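Local atomic coordinates of CcbJ (Streptomyces caelestis, PDB entry 4HGZ), a protein that probably transfers a methyl group from S-adenosyl-L-methionine to a nitrogen atom of its substrate, as an N-methyltransferase. Residues P95-L100 / P115-F120; A136-F141 / Q169-A174; C142-D147 / P225-Y230; V248-D253 / H266-R271. All coordinates share one frame; numbering follows the deposited sequence.

Contact 1. Residues P95-L100 / P115-F120; sequences PMLDKL and PVLGNF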
loop_
_atom_site.group_PDB
_atom_site.type_symbol
_atom_site.label_atom_id
_atom_site.label_comp_id
_atom_site.label_asym_id
_atom_site.label_seq_id
_atom_site.Cartn_x
_atom_site.Cartn_y
_atom_site.Cartn_z
ATOM N N PRO C 95 12.852 27.106 -29.585
ATOM C CA PRO C 95 13.959 27.361 -28.663
ATOM C C PRO C 95 14.905 26.162 -28.551
ATOM O O PRO C 95 16.125 26.336 -28.531
ATOM C CB PRO C 95 13.259 27.628 -27.320
ATOM C CG PRO C 95 11.798 27.300 -27.531
ATOM C CD PRO C 95 11.544 27.436 -28.991
ATOM N N MET C 96 14.349 24.958 -28.484
ATOM C CA MET C 96 15.163 23.753 -28.466
ATOM C C MET C 96 15.910 23.519 -29.779
ATOM O O MET C 96 17.098 23.215 -29.771
ATOM C CB MET C 96 14.315 22.530 -28.123
ATOM C CG MET C 96 14.189 22.269 -26.634
ATOM S SD MET C 96 13.272 20.765 -26.290
ATOM C CE MET C 96 13.505 20.632 -24.517
ATOM N N LEU C 97 15.221 23.649 -30.907
ATOM C CA LEU C 97 15.880 23.452 -32.188
ATOM C C LEU C 97 16.986 24.484 -32.390
ATOM O O LEU C 97 18.060 24.170 -32.903
ATOM C CB LEU C 97 14.882 23.524 -33.334
ATOM C CG LEU C 97 15.450 23.051 -34.665
ATOM C CD1 LEU C 97 15.697 21.568 -34.605
ATOM C CD2 LEU C 97 14.505 23.383 -35.792
ATOM N N ASP C 98 16.722 25.722 -31.989
ATOM C CA ASP C 98 17.734 26.754 -32.096
ATOM C C ASP C 98 19.006 26.291 -31.392
ATOM O O ASP C 98 20.105 26.423 -31.929
ATOM C CB ASP C 98 17.227 28.083 -31.529
ATOM C CG ASP C 98 16.326 28.831 -32.509
ATOM O OD1 ASP C 98 16.326 28.473 -33.706
ATOM O OD2 ASP C 98 15.624 29.780 -32.090
ATOM N N LYS C 99 18.853 25.726 -30.198
ATOM C CA LYS C 99 19.999 25.260 -29.429
ATOM C C LYS C 99 20.729 24.115 -30.113
ATOM O O LYS C 99 21.949 24.102 -30.184
ATOM C CB LYS C 99 19.582 24.835 -28.028
ATOM C CG LYS C 99 19.829 25.887 -26.983
ATOM C CD LYS C 99 20.277 25.254 -25.684
ATOM C CE LYS C 99 21.220 26.180 -24.925
ATOM N NZ LYS C 99 21.993 25.449 -23.881
ATOM N N LEU C 100 19.980 23.144 -30.612
ATOM C CA LEU C 100 20.590 22.076 -31.369
ATOM C C LEU C 100 21.460 22.652 -32.491
ATOM O O LEU C 100 22.561 22.172 -32.736
ATOM C CB LEU C 100 19.527 21.134 -31.929
ATOM C CG LEU C 100 20.079 20.061 -32.866
ATOM C CD1 LEU C 100 20.791 19.020 -32.065
ATOM C CD2 LEU C 100 18.987 19.409 -33.678
ATOM N N PRO C 115 19.154 19.528 -38.613
ATOM C CA PRO C 115 18.044 19.991 -37.781
ATOM C C PRO C 115 16.811 20.332 -38.612
ATOM O O PRO C 115 16.899 21.139 -39.533
ATOM C CB PRO C 115 18.598 21.264 -37.124
ATOM C CG PRO C 115 20.036 21.377 -37.565
ATOM C CD PRO C 115 20.180 20.565 -38.796
ATOM N N VAL C 116 15.674 19.727 -38.286
ATOM C CA VAL C 116 14.434 20.011 -38.999
ATOM C C VAL C 116 13.348 20.531 -38.067
ATOM O O VAL C 116 12.798 19.777 -37.274
ATOM C CB VAL C 116 13.888 18.762 -39.679
ATOM C CG1 VAL C 116 12.620 19.098 -40.461
ATOM C CG2 VAL C 116 14.952 18.136 -40.568
ATOM N N LEU C 117 13.029 21.817 -38.183
ATOM C CA LEU C 117 12.016 22.434 -37.349
ATOM C C LEU C 117 10.624 22.170 -37.892
ATOM O O LEU C 117 10.338 22.466 -39.048
ATOM C CB LEU C 117 12.236 23.946 -37.243
ATOM C CG LEU C 117 11.081 24.674 -36.551
ATOM C CD1 LEU C 117 10.937 24.193 -35.116
ATOM C CD2 LEU C 117 11.258 26.182 -36.586
ATOM N N GLY C 118 9.755 21.627 -37.047
ATOM C CA GLY C 118 8.374 21.427 -37.426
ATOM C C GLY C 118 7.633 20.321 -36.709
ATOM O O GLY C 118 8.192 19.580 -35.906
ATOM N N ASN C 119 6.350 20.232 -37.008
ATOM C CA ASN C 119 5.490 19.185 -36.508
ATOM C C ASN C 119 5.564 18.046 -37.507
ATOM O O ASN C 119 5.301 18.233 -38.697
ATOM C CB ASN C 119 4.062 19.722 -36.357
ATOM C CG ASN C 119 3.013 18.630 -36.343
ATOM O OD1 ASN C 119 3.328 17.440 -36.296
ATOM N ND2 ASN C 119 1.748 19.034 -36.385
ATOM N N PHE C 120 5.959 16.873 -37.022
ATOM C CA PHE C 120 6.235 15.751 -37.905
ATOM C C PHE C 120 5.071 15.437 -38.839
ATOM O O PHE C 120 5.268 15.088 -40.001
ATOM C CB PHE C 120 6.589 14.511 -37.093
ATOM C CG PHE C 120 6.946 13.326 -37.934
ATOM C CD1 PHE C 120 7.918 13.430 -38.919
ATOM C CD2 PHE C 120 6.318 12.104 -37.739
ATOM C CE1 PHE C 120 8.252 12.340 -39.695
ATOM C CE2 PHE C 120 6.649 11.006 -38.511
ATOM C CZ PHE C 120 7.618 11.119 -39.493
#

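Contact 2. Residues A136-F141 / Q169-A174; sequences AFNTLF and QCLNPA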
loop_
_atom_site.group_PDB
_atom_site.type_symbol
_atom_site.label_atom_id
_atom_site.label_comp_id
_atom_site.label_asym_id
_atom_site.label_seq_id
_atom_site.Cartn_x
_atom_site.Cartn_y
_atom_site.Cartn_z
ATOM N N ALA C 136 12.774 8.433 -28.982
ATOM C CA ALA C 136 13.270 8.103 -27.657
ATOM C C ALA C 136 12.438 8.716 -26.530
ATOM O O ALA C 136 11.566 9.545 -26.759
ATOM C CB ALA C 136 14.714 8.535 -27.533
ATOM N N PHE C 137 12.708 8.271 -25.311
ATOM C CA PHE C 137 12.053 8.782 -24.109
ATOM C C PHE C 137 10.646 9.352 -24.321
ATOM O O PHE C 137 10.439 10.563 -24.266
ATOM C CB PHE C 137 12.942 9.816 -23.416
ATOM C CG PHE C 137 12.635 9.986 -21.955
ATOM C CD1 PHE C 137 12.361 8.874 -21.157
ATOM C CD2 PHE C 137 12.630 11.249 -21.366
ATOM C CE1 PHE C 137 12.081 9.013 -19.792
ATOM C CE2 PHE C 137 12.348 11.399 -19.999
ATOM C CZ PHE C 137 12.075 10.277 -19.209
ATOM N N ASN C 138 9.686 8.462 -24.549
ATOM C CA ASN C 138 8.265 8.821 -24.571
ATOM C C ASN C 138 7.824 9.805 -25.638
ATOM O O ASN C 138 6.736 10.367 -25.544
ATOM C CB ASN C 138 7.813 9.332 -23.202
ATOM C CG ASN C 138 7.897 8.265 -22.135
ATOM O OD1 ASN C 138 7.659 7.089 -22.396
ATOM N ND2 ASN C 138 8.244 8.668 -20.927
ATOM N N THR C 139 8.640 10.018 -26.661
ATOM C CA THR C 139 8.255 10.979 -27.684
ATOM C C THR C 139 6.934 10.568 -28.344
ATOM O O THR C 139 6.025 11.381 -28.514
ATOM C CB THR C 139 9.351 11.184 -28.727
ATOM O OG1 THR C 139 10.374 12.004 -28.162
ATOM C CG2 THR C 139 8.796 11.905 -29.953
ATOM N N LEU C 140 6.818 9.298 -28.695
ATOM C CA LEU C 140 5.595 8.833 -29.320
ATOM C C LEU C 140 4.401 9.141 -28.444
ATOM O O LEU C 140 3.325 9.433 -28.953
ATOM C CB LEU C 140 5.660 7.329 -29.572
ATOM C CG LEU C 140 4.383 6.722 -30.143
ATOM C CD1 LEU C 140 4.140 7.255 -31.528
ATOM C CD2 LEU C 140 4.499 5.196 -30.151
ATOM N N PHE C 141 4.576 9.054 -27.124
ATOM C CA PHE C 141 3.439 9.222 -26.206
ATOM C C PHE C 141 3.119 10.689 -25.955
ATOM O O PHE C 141 2.292 11.012 -25.103
ATOM C CB PHE C 141 3.674 8.497 -24.879
ATOM C CG PHE C 141 3.659 6.990 -24.989
ATOM C CD1 PHE C 141 3.173 6.360 -26.126
ATOM C CD2 PHE C 141 4.105 6.200 -23.939
ATOM C CE1 PHE C 141 3.153 4.961 -26.217
ATOM C CE2 PHE C 141 4.086 4.800 -24.023
ATOM C CZ PHE C 141 3.608 4.181 -25.159
ATOM N N GLN C 169 10.985 4.073 -27.662
ATOM C CA GLN C 169 11.246 3.771 -26.290
ATOM C C GLN C 169 10.162 4.440 -25.488
ATOM O O GLN C 169 10.038 5.665 -25.510
ATOM C CB GLN C 169 12.599 4.341 -25.892
ATOM C CG GLN C 169 12.858 4.350 -24.392
ATOM C CD GLN C 169 14.151 5.039 -24.062
ATOM O OE1 GLN C 169 14.365 6.206 -24.419
ATOM N NE2 GLN C 169 15.042 4.314 -23.395
ATOM N N CYS C 170 9.382 3.640 -24.772
ATOM C CA CYS C 170 8.197 4.133 -24.075
ATOM C C CYS C 170 8.093 3.575 -22.669
ATOM O O CYS C 170 8.514 2.457 -22.411
ATOM C CB CYS C 170 6.938 3.700 -24.824
ATOM S SG CYS C 170 6.915 4.070 -26.547
ATOM N N LEU C 171 7.491 4.344 -21.770
ATOM C CA LEU C 171 7.198 3.844 -20.436
ATOM C C LEU C 171 6.321 2.604 -20.533
ATOM O O LEU C 171 5.459 2.502 -21.403
ATOM C CB LEU C 171 6.518 4.923 -19.594
ATOM C CG LEU C 171 5.101 5.327 -19.986
ATOM C CD1 LEU C 171 4.104 4.469 -19.235
ATOM C CD2 LEU C 171 4.875 6.796 -19.669
ATOM N N ASN C 172 6.569 1.651 -19.645
ATOM C CA ASN C 172 5.858 0.380 -19.626
ATOM C C ASN C 172 4.944 0.381 -18.404
ATOM O O ASN C 172 5.404 0.235 -17.276
ATOM C CB ASN C 172 6.890 -0.745 -19.536
ATOM C CG ASN C 172 6.265 -2.120 -19.328
ATOM O OD1 ASN C 172 5.384 -2.542 -20.080
ATOM N ND2 ASN C 172 6.759 -2.844 -18.317
ATOM N N PRO C 173 3.643 0.590 -18.629
ATOM C CA PRO C 173 2.686 0.840 -17.549
ATOM C C PRO C 173 2.727 -0.205 -16.421
ATOM O O PRO C 173 2.766 0.171 -15.245
ATOM C CB PRO C 173 1.336 0.829 -18.266
ATOM C CG PRO C 173 1.650 1.163 -19.677
ATOM C CD PRO C 173 3.008 0.609 -19.956
ATOM N N ALA C 174 2.733 -1.492 -16.767
ATOM C CA ALA C 174 2.840 -2.539 -15.740
ATOM C C ALA C 174 3.986 -2.269 -14.777
ATOM O O ALA C 174 3.782 -2.170 -13.566
ATOM C CB ALA C 174 3.006 -3.904 -16.368
HETATM O O HOH W 1 8.576 7.044 -27.604
#

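Contact 3. Residues C142-D147 / P225-Y230; sequences CLLGQD and PYRLRY. With EDO (1,2-ethanediol), chain M.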
loop_
_atom_site.group_PDB
_atom_site.type_symbol
_atom_site.label_atom_id
_atom_site.label_comp_id
_atom_site.label_asym_id
_atom_site.label_seq_id
_atom_site.Cartn_x
_atom_site.Cartn_y
_atom_site.Cartn_z
ATOM N N CYS C 142 3.790 11.574 -26.680
ATOM C CA CYS C 142 3.516 13.014 -26.606
ATOM C C CYS C 142 2.302 13.362 -27.451
ATOM O O CYS C 142 1.668 14.388 -27.247
ATOM C CB CYS C 142 4.726 13.823 -27.090
ATOM S SG CYS C 142 6.080 13.849 -25.875
ATOM N N LEU C 143 1.994 12.496 -28.411
ATOM C CA LEU C 143 0.790 12.623 -29.205
ATOM C C LEU C 143 -0.388 12.163 -28.348
ATOM O O LEU C 143 -0.426 11.025 -27.883
ATOM C CB LEU C 143 0.930 11.779 -30.462
ATOM C CG LEU C 143 2.119 12.245 -31.310
ATOM C CD1 LEU C 143 2.451 11.277 -32.426
ATOM C CD2 LEU C 143 1.825 13.621 -31.862
ATOM N N LEU C 144 -1.348 13.051 -28.126
ATOM C CA LEU C 144 -2.342 12.811 -27.086
ATOM C C LEU C 144 -3.545 11.964 -27.497
ATOM O O LEU C 144 -4.656 12.213 -27.068
ATOM C CB LEU C 144 -2.782 14.127 -26.447
ATOM C CG LEU C 144 -1.609 14.896 -25.835
ATOM C CD1 LEU C 144 -2.074 16.140 -25.074
ATOM C CD2 LEU C 144 -0.828 13.966 -24.921
ATOM N N GLY C 145 -3.312 10.936 -28.297
ATOM C CA GLY C 145 -4.362 9.976 -28.581
ATOM C C GLY C 145 -3.886 8.801 -29.411
ATOM O O GLY C 145 -2.893 8.881 -30.140
ATOM N N GLN C 146 -4.617 7.701 -29.306
ATOM C CA GLN C 146 -4.277 6.492 -30.036
ATOM C C GLN C 146 -4.241 6.701 -31.559
ATOM O O GLN C 146 -3.365 6.176 -32.238
ATOM C CB GLN C 146 -5.264 5.383 -29.677
ATOM C CG GLN C 146 -4.878 4.019 -30.198
ATOM C CD GLN C 146 -5.935 2.998 -29.889
ATOM O OE1 GLN C 146 -7.014 3.000 -30.481
ATOM N NE2 GLN C 146 -5.640 2.118 -28.946
ATOM N N ASP C 147 -5.196 7.453 -32.100
ATOM C CA ASP C 147 -5.251 7.643 -33.553
ATOM C C ASP C 147 -4.043 8.433 -34.050
ATOM O O ASP C 147 -3.434 8.073 -35.065
ATOM C CB ASP C 147 -6.541 8.335 -33.984
ATOM C CG ASP C 147 -7.781 7.502 -33.707
ATOM O OD1 ASP C 147 -7.657 6.365 -33.191
ATOM O OD2 ASP C 147 -8.894 7.997 -34.009
ATOM N N PRO C 225 5.365 21.870 -17.329
ATOM C CA PRO C 225 4.216 21.019 -17.609
ATOM C C PRO C 225 4.489 20.023 -18.721
ATOM O O PRO C 225 5.236 20.314 -19.658
ATOM C CB PRO C 225 3.154 22.009 -18.094
ATOM C CG PRO C 225 3.644 23.359 -17.685
ATOM C CD PRO C 225 5.128 23.265 -17.725
ATOM N N TYR C 226 3.870 18.855 -18.621
ATOM C CA TYR C 226 3.886 17.918 -19.726
ATOM C C TYR C 226 2.669 16.971 -19.705
ATOM O O TYR C 226 1.936 16.904 -18.724
ATOM C CB TYR C 226 5.242 17.186 -19.809
ATOM C CG TYR C 226 5.490 16.154 -18.735
ATOM C CD1 TYR C 226 5.114 14.835 -18.921
ATOM C CD2 TYR C 226 6.106 16.496 -17.534
ATOM C CE1 TYR C 226 5.334 13.888 -17.951
ATOM C CE2 TYR C 226 6.333 15.547 -16.552
ATOM C CZ TYR C 226 5.944 14.247 -16.767
ATOM O OH TYR C 226 6.153 13.283 -15.805
ATOM N N ARG C 227 2.443 16.272 -20.807
ATOM C CA ARG C 227 1.294 15.397 -20.937
ATOM C C ARG C 227 1.689 14.222 -21.799
ATOM O O ARG C 227 2.331 14.404 -22.816
ATOM C CB ARG C 227 0.127 16.116 -21.620
ATOM C CG ARG C 227 -0.452 17.291 -20.852
ATOM C CD ARG C 227 -1.680 17.865 -21.557
ATOM N NE ARG C 227 -2.320 18.912 -20.761
ATOM C CZ ARG C 227 -3.408 18.735 -20.010
ATOM N NH1 ARG C 227 -4.000 17.546 -19.952
ATOM N NH2 ARG C 227 -3.909 19.749 -19.316
ATOM N N LEU C 228 1.304 13.020 -21.384
ATOM C CA LEU C 228 1.521 11.824 -22.185
ATOM C C LEU C 228 0.199 11.092 -22.373
ATOM O O LEU C 228 -0.686 11.171 -21.528
ATOM C CB LEU C 228 2.506 10.875 -21.485
ATOM C CG LEU C 228 3.864 11.441 -21.084
ATOM C CD1 LEU C 228 4.577 10.472 -20.174
ATOM C CD2 LEU C 228 4.718 11.768 -22.303
ATOM N N ARG C 229 0.063 10.386 -23.484
ATOM C CA ARG C 229 -0.903 9.307 -23.541
ATOM C C ARG C 229 -0.106 8.060 -23.795
ATOM O O ARG C 229 0.526 7.943 -24.844
ATOM C CB ARG C 229 -1.966 9.450 -24.650
ATOM C CG ARG C 229 -3.109 8.482 -24.355
ATOM C CD ARG C 229 -3.757 7.827 -25.556
ATOM N NE ARG C 229 -2.980 6.759 -26.177
ATOM C CZ ARG C 229 -3.418 5.514 -26.353
ATOM N NH1 ARG C 229 -4.623 5.152 -25.928
ATOM N NH2 ARG C 229 -2.646 4.627 -26.959
ATOM N N TYR C 230 -0.127 7.125 -22.847
ATOM C CA TYR C 230 0.685 5.920 -23.012
ATOM C C TYR C 230 -0.120 4.789 -23.625
ATOM O O TYR C 230 -1.349 4.838 -23.674
ATOM C CB TYR C 230 1.304 5.479 -21.684
ATOM C CG TYR C 230 0.303 5.237 -20.584
ATOM C CD1 TYR C 230 -0.390 4.038 -20.500
ATOM C CD2 TYR C 230 0.052 6.204 -19.627
ATOM C CE1 TYR C 230 -1.312 3.814 -19.494
ATOM C CE2 TYR C 230 -0.873 5.987 -18.614
ATOM C CZ TYR C 230 -1.549 4.792 -18.558
ATOM O OH TYR C 230 -2.452 4.574 -17.555
HETATM C C1 EDO M . -8.302 7.767 -29.083
HETATM O O1 EDO M . -8.044 8.315 -30.382
HETATM C C2 EDO M . -7.452 8.491 -28.042
HETATM O O2 EDO M . -7.489 7.753 -26.817
#

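Contact 4. Residues V248-D253 / H266-R271; sequences VERHAD and HVSVYR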
loop_
_atom_site.group_PDB
_atom_site.type_symbol
_atom_site.label_atom_id
_atom_site.label_comp_id
_atom_site.label_asym_id
_atom_site.label_seq_id
_atom_site.Cartn_x
_atom_site.Cartn_y
_atom_site.Cartn_z
ATOM N N VAL C 248 9.634 -6.817 -34.208
ATOM C CA VAL C 248 10.724 -7.772 -34.392
ATOM C C VAL C 248 11.509 -8.022 -33.111
ATOM O O VAL C 248 12.101 -9.083 -32.954
ATOM C CB VAL C 248 11.683 -7.381 -35.530
ATOM C CG1 VAL C 248 10.982 -7.525 -36.857
ATOM C CG2 VAL C 248 12.187 -5.959 -35.349
ATOM N N GLU C 249 11.515 -7.063 -32.193
ATOM C CA GLU C 249 12.161 -7.302 -30.907
ATOM C C GLU C 249 11.793 -6.267 -29.859
ATOM O O GLU C 249 11.486 -5.118 -30.182
ATOM C CB GLU C 249 13.678 -7.387 -31.067
ATOM C CG GLU C 249 14.313 -6.171 -31.709
ATOM C CD GLU C 249 15.767 -6.400 -32.103
ATOM O OE1 GLU C 249 16.655 -5.709 -31.558
ATOM O OE2 GLU C 249 16.021 -7.269 -32.960
ATOM N N ARG C 250 11.817 -6.691 -28.601
ATOM C CA ARG C 250 11.546 -5.799 -27.490
ATOM C C ARG C 250 12.542 -6.034 -26.369
ATOM O O ARG C 250 12.766 -7.172 -25.960
ATOM C CB ARG C 250 10.133 -5.999 -26.952
ATOM C CG ARG C 250 9.540 -4.703 -26.461
ATOM C CD ARG C 250 8.331 -4.890 -25.591
ATOM N NE ARG C 250 7.242 -5.557 -26.286
ATOM C CZ ARG C 250 6.457 -4.973 -27.179
ATOM N NH1 ARG C 250 6.645 -3.708 -27.508
ATOM N NH2 ARG C 250 5.487 -5.666 -27.753
ATOM N N HIS C 251 13.132 -4.954 -25.872
ATOM C CA HIS C 251 14.035 -5.024 -24.729
ATOM C C HIS C 251 13.548 -4.075 -23.638
ATOM O O HIS C 251 12.581 -3.334 -23.828
ATOM C CB HIS C 251 15.456 -4.628 -25.139
ATOM C CG HIS C 251 15.878 -5.176 -26.461
ATOM N ND1 HIS C 251 16.565 -6.362 -26.588
ATOM C CD2 HIS C 251 15.722 -4.693 -27.716
ATOM C CE1 HIS C 251 16.810 -6.595 -27.866
ATOM N NE2 HIS C 251 16.309 -5.596 -28.571
ATOM N N ALA C 252 14.230 -4.092 -22.505
ATOM C CA ALA C 252 13.897 -3.216 -21.398
ATOM C C ALA C 252 14.564 -1.872 -21.587
ATOM O O ALA C 252 14.185 -0.888 -20.963
ATOM C CB ALA C 252 14.367 -3.836 -20.079
ATOM N N ASP C 253 15.581 -1.836 -22.431
ATOM C CA ASP C 253 16.427 -0.662 -22.505
ATOM C C ASP C 253 17.404 -0.797 -23.670
ATOM O O ASP C 253 17.440 -1.833 -24.333
ATOM C CB ASP C 253 17.170 -0.492 -21.191
ATOM C CG ASP C 253 18.240 -1.549 -20.992
ATOM O OD1 ASP C 253 18.503 -2.319 -21.945
ATOM O OD2 ASP C 253 18.821 -1.604 -19.886
ATOM N N HIS C 266 10.283 0.091 -22.179
ATOM C CA HIS C 266 10.706 -0.847 -23.190
ATOM C C HIS C 266 11.246 -0.119 -24.409
ATOM O O HIS C 266 10.971 1.055 -24.625
ATOM C CB HIS C 266 9.596 -1.808 -23.575
ATOM C CG HIS C 266 8.426 -1.151 -24.238
ATOM N ND1 HIS C 266 8.334 -1.001 -25.604
ATOM C CD2 HIS C 266 7.283 -0.640 -23.723
ATOM C CE1 HIS C 266 7.195 -0.403 -25.901
ATOM N NE2 HIS C 266 6.536 -0.178 -24.777
ATOM N N VAL C 267 12.062 -0.834 -25.168
ATOM C CA VAL C 267 12.541 -0.376 -26.441
ATOM C C VAL C 267 12.021 -1.395 -27.436
ATOM O O VAL C 267 12.261 -2.591 -27.295
ATOM C CB VAL C 267 14.064 -0.350 -26.466
ATOM C CG1 VAL C 267 14.570 -0.145 -27.875
ATOM C CG2 VAL C 267 14.584 0.722 -25.543
ATOM N N SER C 268 11.282 -0.925 -28.423
ATOM C CA SER C 268 10.653 -1.814 -29.377
ATOM C C SER C 268 11.145 -1.498 -30.776
ATOM O O SER C 268 11.328 -0.332 -31.136
ATOM C CB SER C 268 9.130 -1.676 -29.308
ATOM O OG SER C 268 8.667 -1.871 -27.983
ATOM N N VAL C 269 11.359 -2.549 -31.556
ATOM C CA VAL C 269 11.838 -2.417 -32.914
ATOM C C VAL C 269 10.834 -3.055 -33.870
ATOM O O VAL C 269 10.497 -4.244 -33.732
ATOM C CB VAL C 269 13.182 -3.129 -33.090
ATOM C CG1 VAL C 269 13.747 -2.857 -34.474
ATOM C CG2 VAL C 269 14.141 -2.698 -32.022
ATOM N N TYR C 270 10.376 -2.265 -34.842
ATOM C CA TYR C 270 9.360 -2.698 -35.801
ATOM C C TYR C 270 9.890 -2.661 -37.233
ATOM O O TYR C 270 10.760 -1.841 -37.566
ATOM C CB TYR C 270 8.139 -1.781 -35.715
ATOM C CG TYR C 270 7.446 -1.775 -34.376
ATOM C CD1 TYR C 270 6.454 -2.701 -34.081
ATOM C CD2 TYR C 270 7.779 -0.844 -33.407
ATOM C CE1 TYR C 270 5.810 -2.690 -32.862
ATOM C CE2 TYR C 270 7.146 -0.831 -32.188
ATOM C CZ TYR C 270 6.164 -1.757 -31.916
ATOM O OH TYR C 270 5.530 -1.750 -30.692
ATOM N N ARG C 271 9.349 -3.548 -38.070
ATOM C CA ARG C 271 9.641 -3.579 -39.497
ATOM C C ARG C 271 8.356 -3.334 -40.261
ATOM O O ARG C 271 7.268 -3.433 -39.706
ATOM C CB ARG C 271 10.160 -4.950 -39.926
ATOM C CG ARG C 271 11.618 -5.211 -39.671
ATOM C CD ARG C 271 12.017 -6.551 -40.287
ATOM N NE ARG C 271 11.104 -7.621 -39.882
ATOM C CZ ARG C 271 11.115 -8.851 -40.385
ATOM N NH1 ARG C 271 11.986 -9.180 -41.330
ATOM N NH2 ARG C 271 10.248 -9.752 -39.945
#

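Contact 1. Residues P95-L100 / P115-F120
The pyrrolidine ring of Pro115 is the one ring that meets the other segment, and it does so through its CB corner. Two leucine methyls of helix 95-100 converge on that corner. Leu97 CD1 lies 3.9 Å from Pro115 CB, with the two side chains at about a right angle. Leu100 CD2 is 3.9 Å from the same Pro115 CB, but at a slant. Leu97 has CG turned anti to the backbone N (chi1 -168°), and its second branch, CD2, runs on toward Leu117. The spacing of that branch is too short to be reliable, so the fit there is doubtful in detail. The contact is apolar and modest, with 204 Å² buried. Val116 turns its side chain the other way and pairs through its backbone with Gly89 and Glu91 of the neighbouring strand. The helix and strand axes pass 8.9 Å apart and run nearly antiparallel, at 162°. Leu97 also sits about 4 Å, side chain to side chain, from Glu91, a residue of the S-adenosyl-L-homocysteine site, as are Asn119 and Phe120 just past the strand; the ligand is absent from this chain. The helix-on-strand packing belongs to the beta-alpha-beta unit 87-91, 94-106, 113-117 of a Rossmann-like methyltransferase.

Contact 2. Residues A136-F141 / Q169-A174
Gln169 and Asn138 each reach across with a side-chain oxygen to take a backbone N-H of the other segment. They join the loop after strand 130-135 to the end of strand 164-171, its neighbour in the Rossmann-like methyltransferase sheet. The Gln169 chain is extended, with CG anti to the backbone N (chi1 167°), and this carries OE1 to Phe137 N at 2.8 Å. The N-H lies in the carbonyl plane and uses a lone pair of OE1. Asn138 works in the reverse direction. Its OD1 accepts from Leu171 N at 2.8 Å, again in the carbonyl plane, and its side chain crosses that of Leu171 at about a right angle. Between these two bonds, Asn138 N donates to Gln169 O at 3.0 Å, nearly in line with the C=O. Three hydrogen bonds thus tie the loop to Gln169 and Leu171, on either side of Cys170 in sequence.

Phe141 makes a sulfur-aromatic contact with Cys170: SG stands over one face of its ring, offset toward the rim, 3.9 Å from the centroid. Leu171 O lies at the ring edge, in plane. Phe141 CD2 also approaches Leu171 CG, at 4.2 Å, the two side chains slanting past each other. The contact is largely buried. Leu228 of strand 221-229 touches both Asn138 and Leu171. Ala136 is close to Arg75, a residue of the S-adenosyl-L-homocysteine site. One water bridges the segments: it accepts from Leu140 N at 3.1 Å and donates to Gln169 O at 2.9 Å.

Contact 3. Residues C142-D147 / P225-Y230
Cys142 makes a loose touch on strand 225-229: its SG is 4.4 Å from Leu228 CD2. At Leu143 it is the backbone that meets the strand, with O 3.9 Å from Arg229 CB. Gln149 NE2 ties this corner together, donating to Arg229 O and, weakly, to Leu143 O. Leu144 lays its two methyls over the strand. CD1 meets Arg227 CD at 3.9 Å, the side chains crossing at about a right angle. CD2 sits 3.8 Å from the backbone O of Arg227. Strand 221-229 is an outermost strand of the four-stranded antiparallel sheet, so the contact joins that sheet to the methyltransferase core where helix 146-159 begins. Gly145 is the N-cap residue of this helix. Its CA packs 3.8 Å from Arg229 CD. Gln146 CB then lies over one face of the Arg229 guanidinium, 3.6 Å above the plane and offset toward the rim. The arginine reaches this place by bending at chi2 and again at chi3 (75°). The Gln146 amide is turned 72° from the guanidinium plane. Both polar ends go to Glu235: Arg229 NH2 by a salt bridge, Gln146 NE2 by a hydrogen bond. Gln146 NE2 also bonds to Ala234 O of the second subunit. Asp147 N makes a weak hydrogen bond, 3.4 Å, to O1 of a 1,2-ethanediol that probably came from the crystallisation liquor.

Contact 4. Residues V248-D253 / H266-R271
Glu249 and His251 pair with Val269 and Val267 by backbone hydrogen bonds. Val269 N donates to Glu249 O at 2.9 Å. His251 and Val267 exchange two bonds, with His251 N to Val267 O at 2.9 Å. Between them, Arg250 and Ser268 form a non-hydrogen-bonded pair. Val248 N also donates to Val269 O, at 2.8 Å, and Glu249 N adds a weak bond to that same oxygen. Two residues thus face one: a classic beta bulge in the antiparallel ladder of strands 245-251 and 265-272, at the edge of the seven-stranded sheet.

Among polar side chains, Arg250 bends at chi3 (-61°), which turns NH1 onto Ser268 OG, a weak bond of 2.8 Å. The serine oxygen lies at the edge of the guanidinium, near its plane, and also takes a weak bond from His266 ND1. Arg250 is held mainly by a salt bridge to Asp237. On the other sheet face, His251 NE2 donates to Glu249 OE1 at 3.0 Å. The carboxylate oxygen is in the imidazole plane, but the N-H meets it from above the carboxylate plane.

In apolar contacts, Val248 CG2 touches Val269 CG1 at 3.6 Å. Glu249 lies side by side with Val269, its CG 3.5 Å from Val269 CG2.

In the fold
Contacts 1, 2 and 4 all reach the seven-stranded sheet. Contact 1 is at the edge strand 113-117, contact 4 at the opposite edge strand 245-251, and their centres are about 26 Å apart. Contact 2 lies between them, near the centre of the chain. It meets contact 4 through neighbouring strands 164-171 and 265-272, where Cys170 O and His266 N probably hydrogen-bond. Contact 3 reaches the separate four-stranded sheet. Its centre is about 10 Å from that of contact 2, and Phe141 O probably bonds Arg229 N. Contacts 2 and 3 alternate along the chain; the other pairs follow in series. Contacts 2 and 3 thus join the methyltransferase core to the second sheet, and both touch the second subunit.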